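Local coordinates for putative hydrolase (PDB 3D6L), which is a hexameric hotdog-fold thioesterase that probably hydrolyses long-chain fatty acyl-CoA, at residues A[71-76]-A[85-90]; A[31-36]-A[106-111]; A[65-70]-A[91-96]; A[58-63]-A[102-107]. One frame throughout, in Å; residues are numbered along the deposited sequence.

Interaction 1 (A[71-76]-A[85-90])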
loop_
_atom_site.group_PDB
_atom_site.type_symbol
_atom_site.label_atom_id
_atom_site.label_comp_id
_atom_site.label_asym_id
_atom_site.label_seq_id
_atom_site.Cartn_x
_atom_site.Cartn_y
_atom_site.Cartn_z
ATOM N N CYS A 71 20.509 -3.705 4.017
ATOM C CA CYS A 71 20.570 -5.151 3.921
ATOM C C CYS A 71 21.827 -5.549 3.189
ATOM O O CYS A 71 21.992 -5.252 1.999
ATOM C CB CYS A 71 19.360 -5.706 3.170
ATOM S SG CYS A 71 17.769 -5.277 3.870
ATOM N N TYR A 72 22.699 -6.234 3.918
ATOM C CA TYR A 72 23.945 -6.749 3.394
ATOM C C TYR A 72 23.800 -8.230 3.109
ATOM O O TYR A 72 23.044 -8.930 3.782
ATOM C CB TYR A 72 25.056 -6.536 4.412
ATOM C CG TYR A 72 25.300 -5.089 4.752
ATOM C CD1 TYR A 72 24.563 -4.451 5.755
ATOM C CD2 TYR A 72 26.277 -4.349 4.068
ATOM C CE1 TYR A 72 24.793 -3.112 6.072
ATOM C CE2 TYR A 72 26.520 -3.007 4.382
ATOM C CZ TYR A 72 25.772 -2.399 5.381
ATOM O OH TYR A 72 26.006 -1.082 5.694
ATOM N N SER A 73 24.549 -8.705 2.123
ATOM C CA SER A 73 24.462 -10.088 1.691
ATOM C C SER A 73 25.819 -10.717 1.470
ATOM O O SER A 73 26.745 -10.069 0.970
ATOM C CB SER A 73 23.660 -10.174 0.409
ATOM O OG SER A 73 22.374 -9.621 0.619
ATOM N N LYS A 74 25.937 -11.981 1.867
ATOM C CA LYS A 74 27.075 -12.791 1.481
ATOM C C LYS A 74 26.616 -14.152 0.962
ATOM O O LYS A 74 25.974 -14.925 1.682
ATOM C CB LYS A 74 28.073 -12.944 2.635
ATOM C CG LYS A 74 29.363 -13.649 2.211
ATOM C CD LYS A 74 30.465 -13.530 3.245
ATOM C CE LYS A 74 31.585 -14.534 2.960
ATOM N NZ LYS A 74 32.347 -14.233 1.705
ATOM N N VAL A 75 26.940 -14.435 -0.294
ATOM C CA VAL A 75 26.711 -15.759 -0.845
ATOM C C VAL A 75 27.615 -16.712 -0.092
ATOM O O VAL A 75 28.833 -16.583 -0.101
ATOM C CB VAL A 75 26.974 -15.827 -2.351
ATOM C CG1 VAL A 75 26.744 -17.246 -2.870
ATOM C CG2 VAL A 75 26.079 -14.839 -3.082
ATOM N N VAL A 76 26.980 -17.653 0.579
ATOM C CA VAL A 76 27.620 -18.546 1.519
ATOM C C VAL A 76 27.890 -19.895 0.845
ATOM O O VAL A 76 28.893 -20.551 1.128
ATOM C CB VAL A 76 26.705 -18.691 2.783
ATOM C CG1 VAL A 76 26.881 -20.041 3.493
ATOM C CG2 VAL A 76 26.931 -17.526 3.732
ATOM N N VAL A 85 22.461 -17.537 0.847
ATOM C CA VAL A 85 22.845 -16.164 1.104
ATOM C C VAL A 85 22.608 -15.830 2.561
ATOM O O VAL A 85 21.509 -16.035 3.080
ATOM C CB VAL A 85 22.064 -15.174 0.195
ATOM C CG1 VAL A 85 22.490 -13.738 0.460
ATOM C CG2 VAL A 85 22.265 -15.510 -1.284
ATOM N N GLU A 86 23.645 -15.337 3.227
ATOM C CA GLU A 86 23.468 -14.756 4.543
ATOM C C GLU A 86 23.103 -13.287 4.371
ATOM O O GLU A 86 23.808 -12.537 3.686
ATOM C CB GLU A 86 24.723 -14.910 5.413
ATOM C CG GLU A 86 24.551 -14.399 6.857
ATOM C CD GLU A 86 23.644 -15.279 7.718
ATOM O OE1 GLU A 86 23.768 -16.526 7.663
ATOM O OE2 GLU A 86 22.811 -14.721 8.470
ATOM N N VAL A 87 21.995 -12.885 4.985
ATOM C CA VAL A 87 21.553 -11.501 4.925
ATOM C C VAL A 87 21.612 -10.902 6.316
ATOM O O VAL A 87 21.087 -11.472 7.268
ATOM C CB VAL A 87 20.127 -11.369 4.334
ATOM C CG1 VAL A 87 19.690 -9.906 4.302
ATOM C CG2 VAL A 87 20.067 -11.983 2.924
ATOM N N GLU A 88 22.268 -9.753 6.420
ATOM C CA GLU A 88 22.367 -9.036 7.675
ATOM C C GLU A 88 21.724 -7.683 7.505
ATOM O O GLU A 88 22.020 -6.960 6.553
ATOM C CB GLU A 88 23.828 -8.861 8.089
ATOM C CG GLU A 88 24.543 -10.160 8.417
ATOM C CD GLU A 88 24.104 -10.766 9.741
ATOM O OE1 GLU A 88 23.550 -10.031 10.589
ATOM O OE2 GLU A 88 24.318 -11.987 9.930
ATOM N N VAL A 89 20.842 -7.340 8.434
ATOM C CA VAL A 89 20.152 -6.068 8.376
ATOM C C VAL A 89 20.651 -5.159 9.499
ATOM O O VAL A 89 20.739 -5.585 10.656
ATOM C CB VAL A 89 18.615 -6.261 8.450
ATOM C CG1 VAL A 89 17.896 -4.969 8.148
ATOM C CG2 VAL A 89 18.165 -7.348 7.482
ATOM N N THR A 90 20.991 -3.916 9.147
ATOM C CA THR A 90 21.385 -2.894 10.116
ATOM C C THR A 90 20.403 -1.714 10.082
ATOM O O THR A 90 19.951 -1.312 9.010
ATOM C CB THR A 90 22.814 -2.361 9.844
ATOM O OG1 THR A 90 22.815 -1.564 8.653
ATOM C CG2 THR A 90 23.817 -3.505 9.676
#
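The ring of Tyr72, on the antiparallel hairpin 68-78/82-94 of the hotdog sheet, meets strand 82-94 with the ring's edge. Glu88 O and Thr90 OG1 both lie near the ring plane there, and Tyr72 CE1 is 3.6 Å from Thr90 OG1. The side chains of Tyr72 and Thr90 cross at about a right angle, with Thr90 CG2 also against the ring. Tyr72 CG is anti to the carbonyl carbon (chi1 -61°), which lays the ring alongside the partner strand in the direction of Thr90. Met4 and Pro7 also pack on Tyr72.

The two strands are neighbours in the sheet. Tyr72 with Glu88 and Lys74 with Glu86 are the hydrogen-bonded pairs of this contact. Tyr72 N gives to Glu88 O at 2.8 Å, nearly straight, and Glu88 N returns to Tyr72 O. The next pair repeats this scheme.

Cys71, Ser73, Val85, Val87 and Val89 lie on the other face. Cys71, Ser73 and Val89 touch helix 26-42, the sausage of the hotdog. Cys71 SG is 4.2 Å from Val89 CG2, and Ser73 CB is 3.8 Å from Val85 CG1. The carboxylate of Glu88 leads away from this contact, and its OE2 is hydrogen-bonded to Ser107 OG. Near the hairpin turn, Val76 and Glu86 lie side by side, with Val76 CG2 3.8 Å from Glu86 CB.

Interaction 2 (A[31-36]-A[106-111])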
loop_
_atom_site.group_PDB
_atom_site.type_symbol
_atom_site.label_atom_id
_atom_site.label_comp_id
_atom_site.label_asym_id
_atom_site.label_seq_id
_atom_site.Cartn_x
_atom_site.Cartn_y
_atom_site.Cartn_z
ATOM N N SER A 31 10.621 -9.070 3.942
ATOM C CA SER A 31 10.476 -8.701 2.526
ATOM C C SER A 31 11.782 -8.120 2.004
ATOM O O SER A 31 12.263 -8.514 0.930
ATOM C CB SER A 31 9.354 -7.676 2.332
ATOM O OG SER A 31 8.125 -8.148 2.853
ATOM N N GLN A 32 12.347 -7.184 2.772
ATOM C CA GLN A 32 13.650 -6.604 2.466
ATOM C C GLN A 32 14.741 -7.670 2.374
ATOM O O GLN A 32 15.601 -7.619 1.486
ATOM C CB GLN A 32 14.040 -5.552 3.508
ATOM C CG GLN A 32 12.947 -4.539 3.866
ATOM C CD GLN A 32 12.118 -4.037 2.667
ATOM O OE1 GLN A 32 12.662 -3.625 1.632
ATOM N NE2 GLN A 32 10.788 -4.063 2.823
ATOM N N ILE A 33 14.691 -8.639 3.290
ATOM C CA ILE A 33 15.674 -9.730 3.330
ATOM C C ILE A 33 15.562 -10.594 2.081
ATOM O O ILE A 33 16.568 -10.867 1.417
ATOM C CB ILE A 33 15.531 -10.574 4.616
ATOM C CG1 ILE A 33 16.011 -9.752 5.821
ATOM C CG2 ILE A 33 16.292 -11.892 4.503
ATOM C CD1 ILE A 33 15.584 -10.286 7.179
ATOM N N ASP A 34 14.336 -10.993 1.750
ATOM C CA ASP A 34 14.092 -11.822 0.584
ATOM C C ASP A 34 14.583 -11.136 -0.689
ATOM O O ASP A 34 15.265 -11.753 -1.511
ATOM C CB ASP A 34 12.607 -12.187 0.483
ATOM C CG ASP A 34 12.357 -13.352 -0.470
ATOM O OD1 ASP A 34 13.334 -13.995 -0.914
ATOM O OD2 ASP A 34 11.184 -13.638 -0.782
ATOM N N LEU A 35 14.273 -9.852 -0.835
ATOM C CA LEU A 35 14.706 -9.078 -2.003
ATOM C C LEU A 35 16.221 -8.830 -2.076
ATOM O O LEU A 35 16.814 -8.929 -3.160
ATOM C CB LEU A 35 13.947 -7.753 -2.077
ATOM C CG LEU A 35 12.470 -7.818 -2.470
ATOM C CD1 LEU A 35 11.826 -6.439 -2.314
ATOM C CD2 LEU A 35 12.269 -8.371 -3.891
ATOM N N ALA A 36 16.832 -8.496 -0.936
ATOM C CA ALA A 36 18.279 -8.240 -0.856
ATOM C C ALA A 36 19.094 -9.499 -1.139
ATOM O O ALA A 36 20.112 -9.437 -1.827
ATOM C CB ALA A 36 18.649 -7.674 0.494
ATOM N N THR A 106 18.551 -7.535 12.344
ATOM C CA THR A 106 18.053 -8.866 11.985
ATOM C C THR A 106 19.012 -9.643 11.067
ATOM O O THR A 106 19.903 -9.071 10.452
ATOM C CB THR A 106 16.523 -8.885 11.502
ATOM O OG1 THR A 106 16.356 -9.719 10.345
ATOM C CG2 THR A 106 16.000 -7.520 11.190
ATOM N N SER A 107 18.804 -10.952 10.996
ATOM C CA SER A 107 19.730 -11.866 10.356
ATOM C C SER A 107 18.962 -13.002 9.683
ATOM O O SER A 107 17.926 -13.424 10.184
ATOM C CB SER A 107 20.629 -12.448 11.429
ATOM O OG SER A 107 21.608 -13.272 10.865
ATOM N N ALA A 108 19.454 -13.501 8.553
ATOM C CA ALA A 108 18.790 -14.624 7.884
ATOM C C ALA A 108 19.677 -15.367 6.900
ATOM O O ALA A 108 20.604 -14.800 6.336
ATOM C CB ALA A 108 17.496 -14.165 7.189
ATOM N N LEU A 109 19.363 -16.643 6.706
ATOM C CA LEU A 109 20.009 -17.485 5.705
ATOM C C LEU A 109 18.946 -17.890 4.691
ATOM O O LEU A 109 18.057 -18.680 5.008
ATOM C CB LEU A 109 20.573 -18.745 6.365
ATOM C CG LEU A 109 21.932 -19.332 5.972
ATOM C CD1 LEU A 109 21.984 -20.804 6.419
ATOM C CD2 LEU A 109 22.267 -19.184 4.481
ATOM N N VAL A 110 19.037 -17.354 3.478
ATOM C CA VAL A 110 18.013 -17.584 2.455
ATOM C C VAL A 110 18.594 -18.426 1.325
ATOM O O VAL A 110 19.755 -18.242 0.951
ATOM C CB VAL A 110 17.471 -16.233 1.859
ATOM C CG1 VAL A 110 16.124 -16.446 1.196
ATOM C CG2 VAL A 110 17.356 -15.145 2.933
ATOM N N THR A 111 17.790 -19.330 0.770
ATOM C CA THR A 111 18.235 -20.138 -0.366
ATOM C C THR A 111 17.361 -19.910 -1.601
ATOM O O THR A 111 16.131 -19.855 -1.516
ATOM C CB THR A 111 18.336 -21.651 -0.014
ATOM O OG1 THR A 111 19.049 -21.812 1.220
ATOM C CG2 THR A 111 19.077 -22.426 -1.108
#
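Ile33 reaches from helix 26-42 to Thr106, Ala108 and Val110 on strand 100-115. This is the core of the hotdog fold, where the central helix lies against the inner face of the curved sheet. The helix segment runs at 48° to the strand segment, with their axes 9.2 Å apart.

The CB of Ile33 points toward the strand, and its two branches divide the work. CG2 stands anti to the backbone N and beside the carbonyl carbon. There it touches Ala108 CB at 3.7 Å and Val110 CG2 at 3.8 Å. CG1 carries the chain the other way along the strand. With CD1 of Ile33 swung out at chi2 164°, the tip touches Thr106 OG1 at 3.3 Å. Val87 and Val89 of the adjoining strand also touch Ile33, so the side chain spans two strands.

The contact is buried. Behind it, Ser31 and Leu35 pack on Phe25 of a second subunit. The next residue after Ile33, Asp34, adds a looser touch to the strand. Asp34 OD1 is hydrogen-bonded to Thr51 OG1 and lies 4.3 Å from Val110 CG1.

Interaction 3 (A[65-70]-A[91-96])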
loop_
_atom_site.group_PDB
_atom_site.type_symbol
_atom_site.label_atom_id
_atom_site.label_comp_id
_atom_site.label_asym_id
_atom_site.label_seq_id
_atom_site.Cartn_x
_atom_site.Cartn_y
_atom_site.Cartn_z
ATOM N N ILE A 65 10.192 3.320 13.268
ATOM C CA ILE A 65 9.886 4.329 12.258
ATOM C C ILE A 65 11.079 5.266 12.109
ATOM O O ILE A 65 11.653 5.734 13.104
ATOM C CB ILE A 65 8.620 5.140 12.643
ATOM C CG1 ILE A 65 7.371 4.242 12.595
ATOM C CG2 ILE A 65 8.454 6.363 11.744
ATOM C CD1 ILE A 65 6.133 4.816 13.274
ATOM N N GLY A 66 11.466 5.523 10.865
ATOM C CA GLY A 66 12.541 6.471 10.597
ATOM C C GLY A 66 13.900 5.851 10.359
ATOM O O GLY A 66 14.747 6.477 9.718
ATOM N N ASP A 67 14.110 4.631 10.873
ATOM C CA ASP A 67 15.355 3.872 10.639
ATOM C C ASP A 67 15.662 3.770 9.158
ATOM O O ASP A 67 14.761 3.552 8.342
ATOM C CB ASP A 67 15.267 2.438 11.179
ATOM C CG ASP A 67 15.236 2.363 12.690
ATOM O OD1 ASP A 67 14.921 1.263 13.195
ATOM O OD2 ASP A 67 15.517 3.375 13.375
ATOM N N ILE A 68 16.936 3.944 8.821
ATOM C CA ILE A 68 17.437 3.630 7.494
ATOM C C ILE A 68 17.908 2.188 7.592
ATOM O O ILE A 68 18.846 1.886 8.338
ATOM C CB ILE A 68 18.613 4.562 7.074
ATOM C CG1 ILE A 68 18.365 6.026 7.500
ATOM C CG2 ILE A 68 18.905 4.438 5.568
ATOM C CD1 ILE A 68 17.104 6.681 6.935
ATOM N N ILE A 69 17.227 1.290 6.887
ATOM C CA ILE A 69 17.569 -0.126 6.926
ATOM C C ILE A 69 18.465 -0.488 5.756
ATOM O O ILE A 69 18.139 -0.221 4.603
ATOM C CB ILE A 69 16.310 -1.040 6.995
ATOM C CG1 ILE A 69 15.791 -1.119 8.431
ATOM C CG2 ILE A 69 16.621 -2.459 6.553
ATOM C CD1 ILE A 69 14.945 0.056 8.806
ATOM N N SER A 70 19.610 -1.077 6.083
ATOM C CA SER A 70 20.559 -1.545 5.091
ATOM C C SER A 70 20.618 -3.059 5.173
ATOM O O SER A 70 20.735 -3.624 6.259
ATOM C CB SER A 70 21.937 -0.936 5.338
ATOM O OG SER A 70 21.918 0.462 5.082
ATOM N N ALA A 91 20.071 -1.168 11.249
ATOM C CA ALA A 91 19.259 0.043 11.323
ATOM C C ALA A 91 20.117 1.237 11.725
ATOM O O ALA A 91 20.858 1.184 12.709
ATOM C CB ALA A 91 18.101 -0.130 12.280
ATOM N N GLN A 92 20.034 2.304 10.937
ATOM C CA GLN A 92 20.715 3.552 11.251
ATOM C C GLN A 92 19.700 4.522 11.849
ATOM O O GLN A 92 18.650 4.781 11.266
ATOM C CB GLN A 92 21.353 4.127 9.995
ATOM C CG GLN A 92 22.446 5.123 10.252
ATOM C CD GLN A 92 22.984 5.710 8.960
ATOM O OE1 GLN A 92 23.405 4.975 8.050
ATOM N NE2 GLN A 92 22.964 7.041 8.864
ATOM N N ARG A 93 20.036 5.052 13.015
ATOM C CA ARG A 93 19.070 5.630 13.930
ATOM C C ARG A 93 19.682 6.849 14.606
ATOM O O ARG A 93 20.873 6.849 14.907
ATOM C CB ARG A 93 18.722 4.562 14.977
ATOM C CG ARG A 93 17.598 4.887 15.932
ATOM C CD ARG A 93 16.626 3.724 15.992
ATOM N NE ARG A 93 17.051 2.644 16.873
ATOM C CZ ARG A 93 16.703 1.363 16.735
ATOM N NH1 ARG A 93 15.942 0.958 15.723
ATOM N NH2 ARG A 93 17.131 0.471 17.616
ATOM N N VAL A 94 18.882 7.885 14.841
ATOM C CA VAL A 94 19.355 9.046 15.604
ATOM C C VAL A 94 18.545 9.220 16.890
ATOM O O VAL A 94 17.313 9.275 16.852
ATOM C CB VAL A 94 19.338 10.363 14.777
ATOM C CG1 VAL A 94 20.187 11.427 15.456
ATOM C CG2 VAL A 94 19.854 10.133 13.356
ATOM N N ASP A 95 19.237 9.299 18.026
ATOM C CA ASP A 95 18.572 9.496 19.318
ATOM C C ASP A 95 18.227 10.971 19.583
ATOM O O ASP A 95 18.393 11.829 18.701
ATOM C CB ASP A 95 19.396 8.889 20.474
ATOM C CG ASP A 95 20.745 9.582 20.683
ATOM O OD1 ASP A 95 21.641 8.945 21.278
ATOM O OD2 ASP A 95 20.921 10.751 20.267
ATOM N N SER A 96 17.761 11.249 20.802
ATOM C CA SER A 96 17.293 12.584 21.195
ATOM C C SER A 96 18.407 13.626 21.153
ATOM O O SER A 96 18.225 14.710 20.583
ATOM C CB SER A 96 16.679 12.542 22.592
ATOM O OG SER A 96 17.627 12.035 23.517
#
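Asp67 and Arg93 form a salt bridge at the far end of the hairpin 68-78/82-94. Arg93 NH1 stands 2.7 Å from Asp67 OD1, which lies at the edge of the guanidinium and in its plane. As a hydrogen bond it is weak, because the angle at the hydrogen is only 128°. The carboxylate and guanidinium planes are 34° apart, so the two groups do not meet flat. The exact path of the Arg93 chain up to the guanidinium is uncertain. Asp67 OD1 has a second donor in the backbone N of Phe64. This oxygen thus has the N-H of Phe64 and the weak bond from Arg93, whose positive charge would probably offset that of the buried Asp67. The methyl of Ala91 lies against the same atom, with CB 3.6 Å from Asp67 OD1.

The backbones join at one hydrogen-bonded antiparallel pair. Ile68 N gives to Gln92 O at 3.1 Å. Gln92 N gives back to Ile68 O at 2.9 Å. Each of these carbonyls also receives a CA-H contact: Asp67 CA is 3.5 Å from Gln92 O, and Ala91 CA lies equally near Ile68 O. On the side of the sheet away from Asp67, Ile68 CB and Gln92 CB stand 4.0 Å apart.

Strand 9-12 borders strand 68-78 here through the backbone of Ile11 and Ile69. Strand 100-115 flanks the other edge, where Ala91 pairs with Ile103. Arg42 of a third subunit packs on Ile68.

Interaction 4 (A[58-63]-A[102-107])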
loop_
_atom_site.group_PDB
_atom_site.type_symbol
_atom_site.label_atom_id
_atom_site.label_comp_id
_atom_site.label_asym_id
_atom_site.label_seq_id
_atom_site.Cartn_x
_atom_site.Cartn_y
_atom_site.Cartn_z
ATOM N N VAL A 58 16.881 -14.337 12.645
ATOM C CA VAL A 58 16.883 -13.920 14.035
ATOM C C VAL A 58 16.510 -12.455 14.087
ATOM O O VAL A 58 17.157 -11.610 13.459
ATOM C CB VAL A 58 18.280 -14.149 14.723
ATOM C CG1 VAL A 58 18.245 -13.721 16.209
ATOM C CG2 VAL A 58 18.754 -15.612 14.574
ATOM N N PHE A 59 15.448 -12.156 14.820
ATOM C CA PHE A 59 15.058 -10.775 15.066
ATOM C C PHE A 59 15.777 -10.320 16.326
ATOM O O PHE A 59 15.257 -10.426 17.440
ATOM C CB PHE A 59 13.536 -10.655 15.185
ATOM C CG PHE A 59 12.811 -11.053 13.934
ATOM C CD1 PHE A 59 12.708 -10.163 12.859
ATOM C CD2 PHE A 59 12.250 -12.322 13.814
ATOM C CE1 PHE A 59 12.053 -10.526 11.688
ATOM C CE2 PHE A 59 11.590 -12.702 12.645
ATOM C CZ PHE A 59 11.489 -11.802 11.577
ATOM N N LYS A 60 17.000 -9.848 16.128
ATOM C CA LYS A 60 17.892 -9.485 17.222
ATOM C C LYS A 60 17.410 -8.250 17.969
ATOM O O LYS A 60 17.559 -8.156 19.181
ATOM C CB LYS A 60 19.299 -9.226 16.685
ATOM C CG LYS A 60 19.826 -10.331 15.816
ATOM C CD LYS A 60 21.161 -9.953 15.226
ATOM C CE LYS A 60 21.638 -11.050 14.304
ATOM N NZ LYS A 60 23.015 -10.806 13.819
ATOM N N GLU A 61 16.823 -7.306 17.245
ATOM C CA GLU A 61 16.515 -6.012 17.821
ATOM C C GLU A 61 15.301 -5.418 17.108
ATOM O O GLU A 61 15.125 -5.664 15.921
ATOM C CB GLU A 61 17.743 -5.113 17.658
ATOM C CG GLU A 61 18.040 -4.175 18.822
ATOM C CD GLU A 61 18.339 -4.899 20.117
ATOM O OE1 GLU A 61 19.127 -5.880 20.100
ATOM O OE2 GLU A 61 17.787 -4.465 21.159
ATOM N N PRO A 62 14.461 -4.640 17.831
ATOM C CA PRO A 62 13.327 -3.935 17.207
ATOM C C PRO A 62 13.778 -2.921 16.156
ATOM O O PRO A 62 14.866 -2.329 16.265
ATOM C CB PRO A 62 12.686 -3.177 18.370
ATOM C CG PRO A 62 13.221 -3.800 19.614
ATOM C CD PRO A 62 14.553 -4.368 19.279
ATOM N N VAL A 63 12.942 -2.732 15.143
ATOM C CA VAL A 63 13.155 -1.691 14.139
ATOM C C VAL A 63 12.089 -0.610 14.366
ATOM O O VAL A 63 10.925 -0.933 14.643
ATOM C CB VAL A 63 13.088 -2.273 12.700
ATOM C CG1 VAL A 63 13.332 -1.203 11.654
ATOM C CG2 VAL A 63 14.101 -3.389 12.539
ATOM N N CYS A 102 24.203 2.720 14.786
ATOM C CA CYS A 102 23.974 1.701 13.799
ATOM C C CYS A 102 23.840 0.342 14.492
ATOM O O CYS A 102 24.785 -0.154 15.107
ATOM C CB CYS A 102 25.103 1.705 12.779
ATOM S SG CYS A 102 25.000 0.319 11.681
ATOM N N ILE A 103 22.653 -0.247 14.386
ATOM C CA ILE A 103 22.305 -1.448 15.134
ATOM C C ILE A 103 22.073 -2.634 14.206
ATOM O O ILE A 103 21.256 -2.552 13.297
ATOM C CB ILE A 103 21.044 -1.202 16.003
ATOM C CG1 ILE A 103 21.224 0.086 16.827
ATOM C CG2 ILE A 103 20.735 -2.422 16.872
ATOM C CD1 ILE A 103 20.237 0.291 17.970
ATOM N N ASN A 104 22.804 -3.726 14.435
ATOM C CA ASN A 104 22.544 -4.985 13.746
ATOM C C ASN A 104 21.217 -5.521 14.261
ATOM O O ASN A 104 21.073 -5.882 15.430
ATOM C CB ASN A 104 23.674 -5.993 13.953
ATOM C CG ASN A 104 23.495 -7.273 13.119
ATOM O OD1 ASN A 104 22.798 -7.294 12.094
ATOM N ND2 ASN A 104 24.136 -8.349 13.565
ATOM N N VAL A 105 20.244 -5.555 13.366
ATOM C CA VAL A 105 18.859 -5.580 13.772
ATOM C C VAL A 105 18.171 -6.910 13.458
ATOM O O VAL A 105 17.324 -7.365 14.229
ATOM C CB VAL A 105 18.135 -4.328 13.214
ATOM C CG1 VAL A 105 17.514 -4.582 11.854
ATOM C CG2 VAL A 105 17.137 -3.801 14.219
ATOM N N THR A 106 18.551 -7.535 12.344
ATOM C CA THR A 106 18.053 -8.866 11.985
ATOM C C THR A 106 19.012 -9.643 11.067
ATOM O O THR A 106 19.903 -9.071 10.452
ATOM C CB THR A 106 16.523 -8.885 11.502
ATOM O OG1 THR A 106 16.356 -9.719 10.345
ATOM C CG2 THR A 106 16.000 -7.520 11.190
ATOM N N SER A 107 18.804 -10.952 10.996
ATOM C CA SER A 107 19.730 -11.866 10.356
ATOM C C SER A 107 18.962 -13.002 9.683
ATOM O O SER A 107 17.926 -13.424 10.184
ATOM C CB SER A 107 20.629 -12.448 11.429
ATOM O OG SER A 107 21.608 -13.272 10.865
#
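Glu61 N bonds to Val105 O, at a classic beta bulge where Val105 and Thr106 both face Val89. The bond is 3.1 Å from Glu61 N to Val105 O, with the donor tilted 21° from the carbonyl plane.

Beside the bulge, Val58 and Ser107 form one hydrogen-bonded antiparallel pair, and Ser107 N reaches Val58 O at 3.0 Å. The chain then leaves the sheet, and its side chains continue the contact. Lys60 is extended beyond CG, with CG anti to the carbonyl carbon (chi1 -51°). This sends its chain across the strand, where Lys60 CE lies 3.4 Å from Ser107 CB. Lys60 NZ goes on to a long, weak ion pair with Glu88.

Two van der Waals contacts follow, each at about a right angle. The aliphatic CG of Glu61 touches Ile103 CG2 at 3.8 Å. Val63 CG2 touches Val105 CG2 at 3.5 Å.

The loop after Val58 links strand 48-58 to strand 68-78 and passes along strand 100-115. Helix 26-42 covers its inner side, with Leu30 on Phe59 and Ile29 on Val63. At Val58 the sheet continues into an antiparallel strand of a second subunit.

In the fold
All four interactions lie within one antiparallel sheet or against it. Interactions 1 and 3 are two parts of the same hairpin, with centres 19 Å apart, and Thr90 N to Ser70 O (2.9 Å) bridges them. Interaction 1 meets interaction 2 about 7 Å away, centre to centre, where Val87 N approaches Ala108 O at 2.7 Å. Interactions 2 and 4 share Thr106 and Ser107, and both touch the second subunit. Interactions 3 and 4, 11 Å apart between centres, meet where Ala91 N lies 2.7 Å from Ile103 O. Interaction 2 places the helix near the middle of the chain; interaction 3 is about 17 Å from the chain's centre.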